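Local coordinates for WGR domain-containing protein (Bacteroides fragilis, PDB 2RA8) that is of unknown function but joins a WGR domain to leucine-rich repeats, an architecture that may serve in binding other molecules, at residues 312-317 against 333-338; 264-269 against 292-297; 276-281 against 307-312. All blocks are in the same frame, centred on the assembly; numbering follows the deposited sequence.

All three contacts lie in the C-terminal part of the leucine-rich repeat region, on the same side of the chain's centre. Contacts 1 and 3 share I312 and strand 311-313, with centres about 14 Å apart: contact 3 joins the loops leading into strands 283-285 and 311-313, and contact 1 carries the parallel sheet from 311-313 on to 334-336, an edge strand within this chain. Contact 2 pairs helices 265-274 and 293-300, its centre about 13 Å from contact 1 and 17 Å from contact 3. Along the sequence the segments of contacts 2 and 3 alternate, and contact 1 follows both, taking over from contact 3 at I312, so neighbouring strands, their lead-in loops and the helices are each joined in turn.

Contact 1: residues 312-317 against 333-338; sequences INMKYN and MKIDVS
D336 and N313 both turn CG opposite the main-chain N (chi1 -169° and -174°), which lays the side chains alongside on one sheet face, pointing the same way with carboxylate and amide planes well turned apart. A water donates to N313 OD1 and D336 OD2. Each side chain makes an Asx turn: N313 OD1 accepts K315 N, which lies above its carbonyl plane, while D336 OD1 takes S338 N nearly head-on and S338 OG (2.7 Å) on its syn lone pair. These turns follow parallel strands 311-313 and 334-336, hydrogen-bonded from I312 N to K334 O and D336 N to I312 O (3.2 Å), in a beta-alpha-beta unit of the leucine-rich repeat sheet whose helix 321-330 packs on I335 and V337. Hydrogen bonds M314 N to D336 O and Y316 N to S338 O carry the pairing beyond the strands. I312 CB meets I335 CG2, and selenomethionine M314, bent at chi3 (-93°), brings CE within 3.6 Å of V337 CG1. N317 ND2 bridges M314 O and V337 O (2.9 Å), both near its amide plane; N317 OD1 meets S340 OG and L319 N. K315 CD lies 3.6 Å from D336 OD2, its ammonium group salt-bridged to D339.

Contact 2: residues 264-269 against 292-297; sequences EQNVVV and TDEGAR
The side chain of N266 reaches across from helix 265-274 at about a right angle to that of T292, presenting its amide to the start of helix 293-300. The two short helical segments run nearly parallel, 4° apart, with their axes 8.7 Å from each other. On the oxygen side of the amide, N266 OD1 receives T292 N at 3.0 Å, in the carbonyl plane and on a lone pair. On the nitrogen side, N266 ND2 donates to T292 OG1 at 2.9 Å, the hydroxyl lying 22° out of the amide plane. T292 has OG1 between its backbone N and carbonyl carbon (chi1 60°), a rotation that puts the hydroxyl near the N-H, and the pair meets the oxygen and nitrogen of one amide. E294 also crosses N266 nearly perpendicularly; its CG is 3.6 Å from N266 ND2.

G295 brings its bare CA to 3.4 Å from N266 OD1, and the missing side chain lets the N266 and G295 backbones come close. V269 rests CG1 on G295 O at 3.7 Å and also packs on L298 and L299.

T292 is the N-cap residue of helix 293-300. Its N-H, which can only donate, sets N266 OD1 on its side and so leaves ND2 to give its proton to OG1, tying the first turn of one helix to the cap of the next.

Contact 3: residues 276-281 against 307-312; sequences DILPQL and KHLKFI
Apolar contact centres on L309, whose CD2 methyl lies 3.9 Å from L281 CB and 4.1 Å from L278 CD1. The L278 and L309 side chains cross at about a right angle. L278 reaches this position with CG opposite its own main-chain N (chi1 179°) and a turn at chi2 (57°) that directs the CD1 branch toward L309 and the H308 ring. L309 CD2 also approaches the carbonyl of L281, 3.2 Å from its oxygen, so the methyl is wedged against backbone as well as side chain. L278, L281 and L309 are all buried, L309 touching M284 of strand 283-285 and L278 touching K305 of helix 303-306.

The two segments are the loops that lead into neighbouring strands 283-285 and 311-313 of the parallel leucine-rich repeat sheet. L281 and L309 occupy equivalent places, each two residues before its strand and with almost the same backbone conformation, consistent with stacked repeats in which leucines of successive units pile up along the interior. The register continues in the strands themselves, where F311 makes backbone bonds with E282 and M284.

Packing around the H308 imidazole forms the more polar, outer part of the contact. With CG between its main-chain N and carbonyl carbon (chi1 67°), H308 stands up against the helix-like turn at 276-280, which is shaped by a bond from Q280 N back to I277 O. P279 O sits over one face of the ring, 3.3 Å above its plane and displaced toward the rim, while L309 CG lies 3.9 Å above the opposite face, also toward the rim. At the edge, L281 O lies in the ring plane, 3.2 Å from H308 CE1. L278 approaches the same ring obliquely, its CG 4.0 Å from H308 NE2.

Contact 1: residues 312-317 against 333-338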
ATOM      1  N   ILE A 312      12.062  17.573   9.410  1.00 26.15           N
ATOM      2  CA  ILE A 312      13.115  17.001   8.593  1.00 27.25           C
ATOM      3  C   ILE A 312      12.621  15.622   8.260  1.00 29.68           C
ATOM      4  O   ILE A 312      12.526  14.761   9.137  1.00 22.97           O
ATOM      5  CB  ILE A 312      14.452  16.907   9.347  1.00 30.10           C
ATOM      6  CG1 ILE A 312      14.916  18.310   9.774  1.00 20.47           C
ATOM      7  CG2 ILE A 312      15.499  16.264   8.447  1.00 25.68           C
ATOM      8  CD1 ILE A 312      16.278  18.320  10.484  1.00 24.57           C
ATOM      9  N   ASN A 313      12.267  15.419   6.994  1.00 24.52           N
ATOM     10  CA  ASN A 313      11.754  14.141   6.529  1.00 19.80           C
ATOM     11  C   ASN A 313      12.851  13.219   6.065  1.00 27.05           C
ATOM     12  O   ASN A 313      13.542  13.500   5.088  1.00 20.25           O
ATOM     13  CB  ASN A 313      10.743  14.358   5.390  1.00 18.69           C
ATOM     14  CG  ASN A 313      10.061  13.072   4.960  1.00 18.41           C
ATOM     15  OD1 ASN A 313       9.870  12.161   5.765  1.00 32.90           O
ATOM     16  ND2 ASN A 313       9.674  12.998   3.689  1.00 22.92           N
HETATM   17  N   MSE A 314      13.015  12.107   6.776  1.00 24.32           N
HETATM   18  CA  MSE A 314      14.025  11.109   6.439  1.00 21.11           C
HETATM   19  C   MSE A 314      13.365   9.757   6.302  1.00 17.03           C
HETATM   20  O   MSE A 314      13.987   8.714   6.511  1.00 25.88           O
HETATM   21  CB  MSE A 314      15.102  11.061   7.527  1.00 18.32           C
HETATM   22  CG  MSE A 314      15.865  12.381   7.685  1.00 23.61           C
HETATM   23 SE   MSE A 314      17.243  12.359   9.065  1.00 41.88          SE
HETATM   24  CE  MSE A 314      16.221  13.044  10.547  1.00 21.80           C
ATOM     25  N   LYS A 315      12.084   9.779   5.946  1.00 18.35           N
ATOM     26  CA  LYS A 315      11.300   8.562   5.767  1.00 25.56           C
ATOM     27  C   LYS A 315      11.934   7.735   4.682  1.00 28.03           C
ATOM     28  O   LYS A 315      12.093   8.194   3.557  1.00 28.56           O
ATOM     29  CB  LYS A 315       9.863   8.938   5.419  1.00 29.87           C
ATOM     30  CG  LYS A 315       8.861   7.801   5.463  1.00 29.30           C
ATOM     31  CD  LYS A 315       7.449   8.370   5.542  1.00 31.16           C
ATOM     32  CE  LYS A 315       6.409   7.392   5.024  1.00 38.86           C
ATOM     33  NZ  LYS A 315       6.478   6.084   5.723  1.00 44.83           N
ATOM     34  N   TYR A 316      12.279   6.496   5.031  1.00 32.38           N
ATOM     35  CA  TYR A 316      12.979   5.538   4.165  1.00 23.76           C
ATOM     36  C   TYR A 316      14.423   5.969   4.182  1.00 30.16           C
ATOM     37  O   TYR A 316      14.808   6.963   3.552  1.00 29.67           O
ATOM     38  CB  TYR A 316      12.459   5.504   2.716  1.00 21.06           C
ATOM     39  CG  TYR A 316      13.152   4.430   1.881  1.00 24.34           C
ATOM     40  CD1 TYR A 316      14.383   4.681   1.271  1.00 23.36           C
ATOM     41  CD2 TYR A 316      12.633   3.133   1.797  1.00 24.57           C
ATOM     42  CE1 TYR A 316      15.086   3.674   0.609  1.00 26.56           C
ATOM     43  CE2 TYR A 316      13.337   2.113   1.133  1.00 28.28           C
ATOM     44  CZ  TYR A 316      14.561   2.398   0.548  1.00 23.42           C
ATOM     45  OH  TYR A 316      15.285   1.412  -0.089  1.00 32.36           O
ATOM     46  N   ASN A 317      15.232   5.219   4.922  1.00 27.88           N
ATOM     47  CA  ASN A 317      16.645   5.537   5.083  1.00 31.17           C
ATOM     48  C   ASN A 317      17.457   4.313   5.440  1.00 29.86           C
ATOM     49  O   ASN A 317      16.946   3.193   5.472  1.00 20.78           O
ATOM     50  CB  ASN A 317      16.797   6.568   6.204  1.00 24.89           C
ATOM     51  CG  ASN A 317      16.298   6.043   7.542  1.00 31.58           C
ATOM     52  OD1 ASN A 317      16.852   5.090   8.093  1.00 33.26           O
ATOM     53  ND2 ASN A 317      15.241   6.655   8.068  1.00 36.41           N
HETATM   54  N   MSE A 333      13.194  19.521  16.629  1.00 29.82           N
HETATM   55  CA  MSE A 333      11.958  19.529  15.854  1.00 29.35           C
HETATM   56  C   MSE A 333      11.503  18.161  15.431  1.00 32.75           C
HETATM   57  O   MSE A 333      12.185  17.158  15.642  1.00 35.58           O
HETATM   58  CB  MSE A 333      12.107  20.415  14.610  1.00 34.27           C
HETATM   59  CG  MSE A 333      12.775  19.749  13.413  1.00 42.94           C
HETATM   60 SE   MSE A 333      14.564  19.101  13.738  1.00 47.42          SE
HETATM   61  CE  MSE A 333      15.485  20.797  13.775  1.00 24.87           C
ATOM     62  N   LYS A 334      10.325  18.120  14.827  1.00 29.73           N
ATOM     63  CA  LYS A 334       9.749  16.875  14.362  1.00 26.35           C
ATOM     64  C   LYS A 334      10.591  16.299  13.257  1.00 27.22           C
ATOM     65  O   LYS A 334      11.059  17.029  12.381  1.00 30.49           O
ATOM     66  CB  LYS A 334       8.329  17.131  13.848  1.00 25.91           C
ATOM     67  CG  LYS A 334       7.602  15.906  13.319  1.00 46.16           C
ATOM     68  CD  LYS A 334       6.185  16.260  12.879  1.00 49.61           C
ATOM     69  CE  LYS A 334       5.412  15.030  12.427  1.00 66.17           C
ATOM     70  NZ  LYS A 334       6.061  14.352  11.273  1.00 66.55           N
ATOM     71  N   ILE A 335      10.813  14.988  13.303  1.00 21.08           N
ATOM     72  CA  ILE A 335      11.573  14.315  12.259  1.00 27.48           C
ATOM     73  C   ILE A 335      10.955  12.974  12.009  1.00 27.18           C
ATOM     74  O   ILE A 335      10.337  12.386  12.899  1.00 31.48           O
ATOM     75  CB  ILE A 335      13.067  14.104  12.637  1.00 30.86           C
ATOM     76  CG1 ILE A 335      13.182  13.204  13.870  1.00 21.95           C
ATOM     77  CG2 ILE A 335      13.741  15.455  12.884  1.00 25.67           C
ATOM     78  CD1 ILE A 335      14.604  12.743  14.165  1.00 38.34           C
ATOM     79  N   ASP A 336      11.094  12.483  10.785  1.00 28.51           N
ATOM     80  CA  ASP A 336      10.557  11.183  10.440  1.00 26.71           C
ATOM     81  C   ASP A 336      11.704  10.315   9.989  1.00 26.08           C
ATOM     82  O   ASP A 336      12.242  10.487   8.891  1.00 23.34           O
ATOM     83  CB  ASP A 336       9.529  11.293   9.315  1.00 23.76           C
ATOM     84  CG  ASP A 336       8.762   9.998   9.109  1.00 21.75           C
ATOM     85  OD1 ASP A 336       9.362   8.919   9.310  1.00 32.49           O
ATOM     86  OD2 ASP A 336       7.568  10.063   8.735  1.00 33.23           O
ATOM     87  N   VAL A 337      12.096   9.376  10.841  1.00 31.29           N
ATOM     88  CA  VAL A 337      13.193   8.480  10.508  1.00 23.65           C
ATOM     89  C   VAL A 337      12.681   7.080  10.285  1.00 31.37           C
ATOM     90  O   VAL A 337      13.448   6.123  10.291  1.00 23.77           O
ATOM     91  CB  VAL A 337      14.265   8.482  11.624  1.00 27.82           C
ATOM     92  CG1 VAL A 337      15.091   9.750  11.540  1.00 28.84           C
ATOM     93  CG2 VAL A 337      13.598   8.401  12.991  1.00 17.63           C
ATOM     94  N   SER A 338      11.374   6.970  10.057  1.00 29.06           N
ATOM     95  CA  SER A 338      10.712   5.686   9.839  1.00 32.80           C
ATOM     96  C   SER A 338      11.155   4.996   8.580  1.00 31.78           C
ATOM     97  O   SER A 338      11.847   5.578   7.750  1.00 40.02           O
ATOM     98  CB  SER A 338       9.186   5.874   9.782  1.00 38.27           C
ATOM     99  OG  SER A 338       8.776   6.427   8.538  1.00 24.37           O
TER
HETATM  100  O   HOH W   1       7.274  11.609   6.170  1.00 27.92           O

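Contact 2: residues 264-269 against 292-297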
ATOM      1  N   GLU A 264      23.059   8.964  -3.766  1.00 34.17           N
ATOM      2  CA  GLU A 264      23.966   9.841  -3.034  1.00 30.35           C
ATOM      3  C   GLU A 264      23.152  10.806  -2.211  1.00 33.49           C
ATOM      4  O   GLU A 264      23.261  12.025  -2.358  1.00 28.72           O
ATOM      5  CB  GLU A 264      24.866  10.608  -4.005  1.00 30.25           C
ATOM      6  CG  GLU A 264      25.763   9.703  -4.842  1.00 46.98           C
ATOM      7  CD  GLU A 264      26.683  10.480  -5.770  1.00 49.02           C
ATOM      8  OE1 GLU A 264      27.520  11.259  -5.267  1.00 79.03           O
ATOM      9  OE2 GLU A 264      26.568  10.312  -7.004  1.00 82.27           O
ATOM     10  N   GLN A 265      22.329  10.257  -1.327  1.00 29.04           N
ATOM     11  CA  GLN A 265      21.468  11.076  -0.482  1.00 25.93           C
ATOM     12  C   GLN A 265      22.230  11.916   0.524  1.00 28.90           C
ATOM     13  O   GLN A 265      21.786  13.015   0.882  1.00 29.50           O
ATOM     14  CB  GLN A 265      20.449  10.193   0.259  1.00 29.89           C
ATOM     15  CG  GLN A 265      19.312  10.975   0.920  1.00 24.80           C
ATOM     16  CD  GLN A 265      18.451  11.719  -0.097  1.00 22.73           C
ATOM     17  OE1 GLN A 265      18.262  12.936  -0.001  1.00 26.12           O
ATOM     18  NE2 GLN A 265      17.928  10.987  -1.078  1.00 13.08           N
ATOM     19  N   ASN A 266      23.384  11.424   0.979  1.00 22.65           N
ATOM     20  CA  ASN A 266      24.166  12.162   1.964  1.00 21.51           C
ATOM     21  C   ASN A 266      24.646  13.477   1.412  1.00 22.19           C
ATOM     22  O   ASN A 266      24.777  14.459   2.148  1.00 26.04           O
ATOM     23  CB  ASN A 266      25.391  11.353   2.436  1.00 31.85           C
ATOM     24  CG  ASN A 266      25.023  10.011   3.059  1.00 28.41           C
ATOM     25  OD1 ASN A 266      23.976   9.862   3.708  1.00 27.46           O
ATOM     26  ND2 ASN A 266      25.897   9.029   2.882  1.00 31.41           N
ATOM     27  N   VAL A 267      24.911  13.508   0.108  1.00 22.51           N
ATOM     28  CA  VAL A 267      25.399  14.725  -0.531  1.00 29.34           C
ATOM     29  C   VAL A 267      24.367  15.817  -0.429  1.00 24.33           C
ATOM     30  O   VAL A 267      24.707  16.996  -0.239  1.00 24.10           O
ATOM     31  CB  VAL A 267      25.714  14.492  -2.021  1.00 26.53           C
ATOM     32  CG1 VAL A 267      26.522  15.661  -2.560  1.00 38.89           C
ATOM     33  CG2 VAL A 267      26.475  13.189  -2.205  1.00 35.58           C
ATOM     34  N   VAL A 268      23.097  15.428  -0.550  1.00 28.37           N
ATOM     35  CA  VAL A 268      21.983  16.373  -0.478  1.00 22.32           C
ATOM     36  C   VAL A 268      21.988  17.088   0.849  1.00 24.42           C
ATOM     37  O   VAL A 268      21.655  18.277   0.934  1.00 26.08           O
ATOM     38  CB  VAL A 268      20.617  15.643  -0.715  1.00 23.29           C
ATOM     39  CG1 VAL A 268      19.452  16.622  -0.623  1.00 21.26           C
ATOM     40  CG2 VAL A 268      20.626  14.967  -2.086  1.00 17.20           C
ATOM     41  N   VAL A 269      22.387  16.380   1.899  1.00 28.40           N
ATOM     42  CA  VAL A 269      22.452  16.986   3.217  1.00 26.09           C
ATOM     43  C   VAL A 269      23.447  18.124   3.179  1.00 24.02           C
ATOM     44  O   VAL A 269      23.209  19.194   3.738  1.00 36.01           O
ATOM     45  CB  VAL A 269      22.892  15.960   4.284  1.00 25.63           C
ATOM     46  CG1 VAL A 269      22.980  16.629   5.654  1.00 25.54           C
ATOM     47  CG2 VAL A 269      21.920  14.794   4.314  1.00 26.21           C
ATOM     48  N   THR A 292      22.630   7.547   5.000  1.00 29.82           N
ATOM     49  CA  THR A 292      23.308   6.767   6.034  1.00 34.89           C
ATOM     50  C   THR A 292      23.700   7.617   7.210  1.00 30.28           C
ATOM     51  O   THR A 292      23.508   8.834   7.205  1.00 33.50           O
ATOM     52  CB  THR A 292      24.576   6.098   5.485  1.00 29.12           C
ATOM     53  OG1 THR A 292      25.472   7.108   5.001  1.00 39.52           O
ATOM     54  CG2 THR A 292      24.229   5.143   4.361  1.00 29.52           C
ATOM     55  N   ASP A 293      24.268   6.974   8.227  1.00 27.10           N
ATOM     56  CA  ASP A 293      24.688   7.665   9.442  1.00 22.39           C
ATOM     57  C   ASP A 293      25.654   8.799   9.217  1.00 23.98           C
ATOM     58  O   ASP A 293      25.675   9.758   9.986  1.00 33.41           O
ATOM     59  CB  ASP A 293      25.308   6.673  10.432  1.00 24.40           C
ATOM     60  CG  ASP A 293      24.278   5.749  11.057  1.00 40.04           C
ATOM     61  OD1 ASP A 293      23.065   5.976  10.859  1.00 28.06           O
ATOM     62  OD2 ASP A 293      24.683   4.797  11.755  1.00 37.48           O
ATOM     63  N   GLU A 294      26.479   8.699   8.181  1.00 28.22           N
ATOM     64  CA  GLU A 294      27.424   9.774   7.910  1.00 39.34           C
ATOM     65  C   GLU A 294      26.688  10.972   7.375  1.00 39.30           C
ATOM     66  O   GLU A 294      27.187  12.098   7.422  1.00 40.45           O
ATOM     67  CB  GLU A 294      28.517   9.316   6.932  1.00 36.26           C
ATOM     68  CG  GLU A 294      28.041   8.463   5.781  1.00 55.34           C
ATOM     69  CD  GLU A 294      29.199   7.895   4.979  1.00 66.73           C
ATOM     70  OE1 GLU A 294      28.947   7.102   4.045  1.00 72.33           O
ATOM     71  OE2 GLU A 294      30.360   8.242   5.282  1.00 63.55           O
ATOM     72  N   GLY A 295      25.480  10.734   6.877  1.00 40.07           N
ATOM     73  CA  GLY A 295      24.670  11.823   6.370  1.00 18.81           C
ATOM     74  C   GLY A 295      24.020  12.530   7.543  1.00 33.14           C
ATOM     75  O   GLY A 295      24.072  13.759   7.651  1.00 23.31           O
ATOM     76  N   ALA A 296      23.405  11.750   8.430  1.00 23.17           N
ATOM     77  CA  ALA A 296      22.745  12.299   9.614  1.00 25.28           C
ATOM     78  C   ALA A 296      23.752  12.997  10.486  1.00 28.07           C
ATOM     79  O   ALA A 296      23.450  13.998  11.138  1.00 29.71           O
ATOM     80  CB  ALA A 296      22.072  11.188  10.396  1.00 25.17           C
ATOM     81  N   ARG A 297      24.963  12.451  10.499  1.00 30.24           N
ATOM     82  CA  ARG A 297      26.077  12.986  11.272  1.00 32.00           C
ATOM     83  C   ARG A 297      26.235  14.472  11.020  1.00 33.13           C
ATOM     84  O   ARG A 297      26.399  15.269  11.952  1.00 31.42           O
ATOM     85  CB  ARG A 297      27.366  12.276  10.851  1.00 33.92           C
ATOM     86  CG  ARG A 297      28.211  11.687  11.972  1.00 44.36           C
ATOM     87  CD  ARG A 297      28.792  12.749  12.884  1.00 41.41           C
ATOM     88  NE  ARG A 297      27.950  13.007  14.050  1.00 37.72           N
ATOM     89  CZ  ARG A 297      27.627  12.087  14.957  1.00 40.70           C
ATOM     90  NH1 ARG A 297      28.070  10.843  14.830  1.00 54.39           N
ATOM     91  NH2 ARG A 297      26.877  12.412  16.003  1.00 31.90           N
TER

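Contact 3: residues 276-281 against 307-312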
ATOM      1  N   ASP A 276      22.136  29.106   1.013  1.00 28.82           N
ATOM      2  CA  ASP A 276      21.620  30.327   1.605  1.00 33.73           C
ATOM      3  C   ASP A 276      20.114  30.254   1.694  1.00 29.23           C
ATOM      4  O   ASP A 276      19.480  31.127   2.276  1.00 38.67           O
ATOM      5  CB  ASP A 276      22.054  31.548   0.779  1.00 32.65           C
ATOM      6  CG  ASP A 276      21.355  31.634  -0.565  1.00 41.28           C
ATOM      7  OD1 ASP A 276      20.777  30.624  -1.018  1.00 39.15           O
ATOM      8  OD2 ASP A 276      21.397  32.723  -1.174  1.00 40.59           O
ATOM      9  N   ILE A 277      19.531  29.201   1.127  1.00 28.23           N
ATOM     10  CA  ILE A 277      18.083  29.036   1.166  1.00 22.89           C
ATOM     11  C   ILE A 277      17.642  28.403   2.472  1.00 30.49           C
ATOM     12  O   ILE A 277      16.540  28.672   2.956  1.00 27.60           O
ATOM     13  CB  ILE A 277      17.569  28.178  -0.048  1.00 27.89           C
ATOM     14  CG1 ILE A 277      16.048  28.339  -0.200  1.00 21.34           C
ATOM     15  CG2 ILE A 277      17.904  26.692   0.158  1.00 16.60           C
ATOM     16  CD1 ILE A 277      15.508  27.872  -1.552  1.00 11.68           C
ATOM     17  N   LEU A 278      18.511  27.589   3.072  1.00 30.23           N
ATOM     18  CA  LEU A 278      18.188  26.892   4.327  1.00 27.80           C
ATOM     19  C   LEU A 278      17.558  27.733   5.431  1.00 30.75           C
ATOM     20  O   LEU A 278      16.593  27.309   6.064  1.00 26.94           O
ATOM     21  CB  LEU A 278      19.437  26.184   4.882  1.00 28.70           C
ATOM     22  CG  LEU A 278      19.279  25.432   6.217  1.00 30.22           C
ATOM     23  CD1 LEU A 278      18.177  24.384   6.114  1.00 26.67           C
ATOM     24  CD2 LEU A 278      20.593  24.769   6.581  1.00 27.19           C
ATOM     25  N   PRO A 279      18.089  28.939   5.693  1.00 25.87           N
ATOM     26  CA  PRO A 279      17.497  29.763   6.751  1.00 28.32           C
ATOM     27  C   PRO A 279      16.000  30.024   6.660  1.00 22.41           C
ATOM     28  O   PRO A 279      15.336  30.169   7.685  1.00 31.26           O
ATOM     29  CB  PRO A 279      18.303  31.052   6.668  1.00 33.32           C
ATOM     30  CG  PRO A 279      19.667  30.551   6.287  1.00 18.19           C
ATOM     31  CD  PRO A 279      19.343  29.540   5.199  1.00 26.69           C
ATOM     32  N   GLN A 280      15.460  30.082   5.445  1.00 29.87           N
ATOM     33  CA  GLN A 280      14.031  30.351   5.259  1.00 22.85           C
ATOM     34  C   GLN A 280      13.135  29.123   5.247  1.00 25.52           C
ATOM     35  O   GLN A 280      11.919  29.236   5.424  1.00 31.38           O
ATOM     36  CB  GLN A 280      13.799  31.091   3.941  1.00 20.76           C
ATOM     37  CG  GLN A 280      13.943  30.198   2.717  1.00 31.79           C
ATOM     38  CD  GLN A 280      13.893  30.973   1.417  1.00 28.12           C
ATOM     39  OE1 GLN A 280      14.675  31.898   1.208  1.00 36.75           O
ATOM     40  NE2 GLN A 280      12.976  30.592   0.530  1.00 27.38           N
ATOM     41  N   LEU A 281      13.725  27.951   5.031  1.00 27.86           N
ATOM     42  CA  LEU A 281      12.955  26.708   4.961  1.00 20.31           C
ATOM     43  C   LEU A 281      12.308  26.259   6.233  1.00 27.88           C
ATOM     44  O   LEU A 281      12.797  26.524   7.322  1.00 28.95           O
ATOM     45  CB  LEU A 281      13.835  25.560   4.464  1.00 23.44           C
ATOM     46  CG  LEU A 281      14.415  25.650   3.051  1.00 12.91           C
ATOM     47  CD1 LEU A 281      15.260  24.412   2.770  1.00 24.69           C
ATOM     48  CD2 LEU A 281      13.284  25.756   2.048  1.00 15.65           C
ATOM     49  N   LYS A 307      18.176  24.050  13.520  1.00 34.46           N
ATOM     50  CA  LYS A 307      17.261  24.122  14.658  1.00 41.12           C
ATOM     51  C   LYS A 307      16.030  24.965  14.467  1.00 40.16           C
ATOM     52  O   LYS A 307      15.157  24.997  15.329  1.00 49.95           O
ATOM     53  CB  LYS A 307      18.008  24.600  15.911  1.00 44.56           C
ATOM     54  CG  LYS A 307      18.692  25.953  15.776  1.00 41.53           C
ATOM     55  CD  LYS A 307      19.382  26.343  17.078  1.00 45.07           C
ATOM     56  CE  LYS A 307      20.011  27.727  16.996  1.00 51.80           C
ATOM     57  NZ  LYS A 307      20.659  28.103  18.283  1.00 60.99           N
ATOM     58  N   HIS A 308      15.942  25.650  13.336  1.00 38.02           N
ATOM     59  CA  HIS A 308      14.797  26.502  13.040  1.00 34.81           C
ATOM     60  C   HIS A 308      13.773  25.774  12.198  1.00 32.65           C
ATOM     61  O   HIS A 308      12.635  26.219  12.076  1.00 35.15           O
ATOM     62  CB  HIS A 308      15.265  27.736  12.286  1.00 35.10           C
ATOM     63  CG  HIS A 308      15.778  27.434  10.915  1.00 31.10           C
ATOM     64  ND1 HIS A 308      14.942  27.283   9.828  1.00 23.26           N
ATOM     65  CD2 HIS A 308      17.032  27.213  10.458  1.00 36.08           C
ATOM     66  CE1 HIS A 308      15.661  26.983   8.762  1.00 28.97           C
ATOM     67  NE2 HIS A 308      16.933  26.932   9.118  1.00 36.13           N
ATOM     68  N   LEU A 309      14.177  24.659  11.599  1.00 26.25           N
ATOM     69  CA  LEU A 309      13.274  23.879  10.759  1.00 29.16           C
ATOM     70  C   LEU A 309      12.137  23.333  11.574  1.00 27.03           C
ATOM     71  O   LEU A 309      12.264  23.140  12.784  1.00 33.00           O
ATOM     72  CB  LEU A 309      14.020  22.712  10.093  1.00 24.40           C
ATOM     73  CG  LEU A 309      15.105  23.059   9.067  1.00 34.62           C
ATOM     74  CD1 LEU A 309      15.780  21.787   8.572  1.00 24.43           C
ATOM     75  CD2 LEU A 309      14.480  23.812   7.898  1.00 35.66           C
ATOM     76  N   LYS A 310      11.007  23.096  10.916  1.00 25.28           N
ATOM     77  CA  LYS A 310       9.837  22.547  11.588  1.00 30.94           C
ATOM     78  C   LYS A 310       9.746  21.060  11.354  1.00 31.25           C
ATOM     79  O   LYS A 310       9.091  20.343  12.111  1.00 33.00           O
ATOM     80  CB  LYS A 310       8.562  23.222  11.069  1.00 31.72           C
ATOM     81  CG  LYS A 310       8.369  24.641  11.588  1.00 36.85           C
ATOM     82  CD  LYS A 310       7.567  25.539  10.637  1.00 64.25           C
ATOM     83  CE  LYS A 310       6.138  25.061  10.407  1.00 79.66           C
ATOM     84  NZ  LYS A 310       6.054  23.931   9.439  1.00 94.52           N
ATOM     85  N   PHE A 311      10.426  20.578  10.319  1.00 18.04           N
ATOM     86  CA  PHE A 311      10.361  19.160   9.987  1.00 22.49           C
ATOM     87  C   PHE A 311      11.480  18.719   9.081  1.00 28.41           C
ATOM     88  O   PHE A 311      11.842  19.406   8.119  1.00 24.13           O
ATOM     89  CB  PHE A 311       8.992  18.870   9.320  1.00 23.25           C
ATOM     90  CG  PHE A 311       8.785  17.434   8.888  1.00 28.54           C
ATOM     91  CD1 PHE A 311       9.086  16.371   9.734  1.00 24.46           C
ATOM     92  CD2 PHE A 311       8.215  17.156   7.648  1.00 23.28           C
ATOM     93  CE1 PHE A 311       8.814  15.052   9.349  1.00 27.09           C
ATOM     94  CE2 PHE A 311       7.943  15.844   7.260  1.00 25.69           C
ATOM     95  CZ  PHE A 311       8.242  14.796   8.111  1.00 31.43           C
ATOM     96  N   ILE A 312      12.062  17.573   9.410  1.00 26.15           N
ATOM     97  CA  ILE A 312      13.115  17.001   8.593  1.00 27.25           C
ATOM     98  C   ILE A 312      12.621  15.622   8.260  1.00 29.68           C
ATOM     99  O   ILE A 312      12.526  14.761   9.137  1.00 22.97           O
ATOM    100  CB  ILE A 312      14.452  16.907   9.347  1.00 30.10           C
ATOM    101  CG1 ILE A 312      14.916  18.310   9.774  1.00 20.47           C
ATOM    102  CG2 ILE A 312      15.499  16.264   8.447  1.00 25.68           C
ATOM    103  CD1 ILE A 312      16.278  18.320  10.484  1.00 24.57           C
TER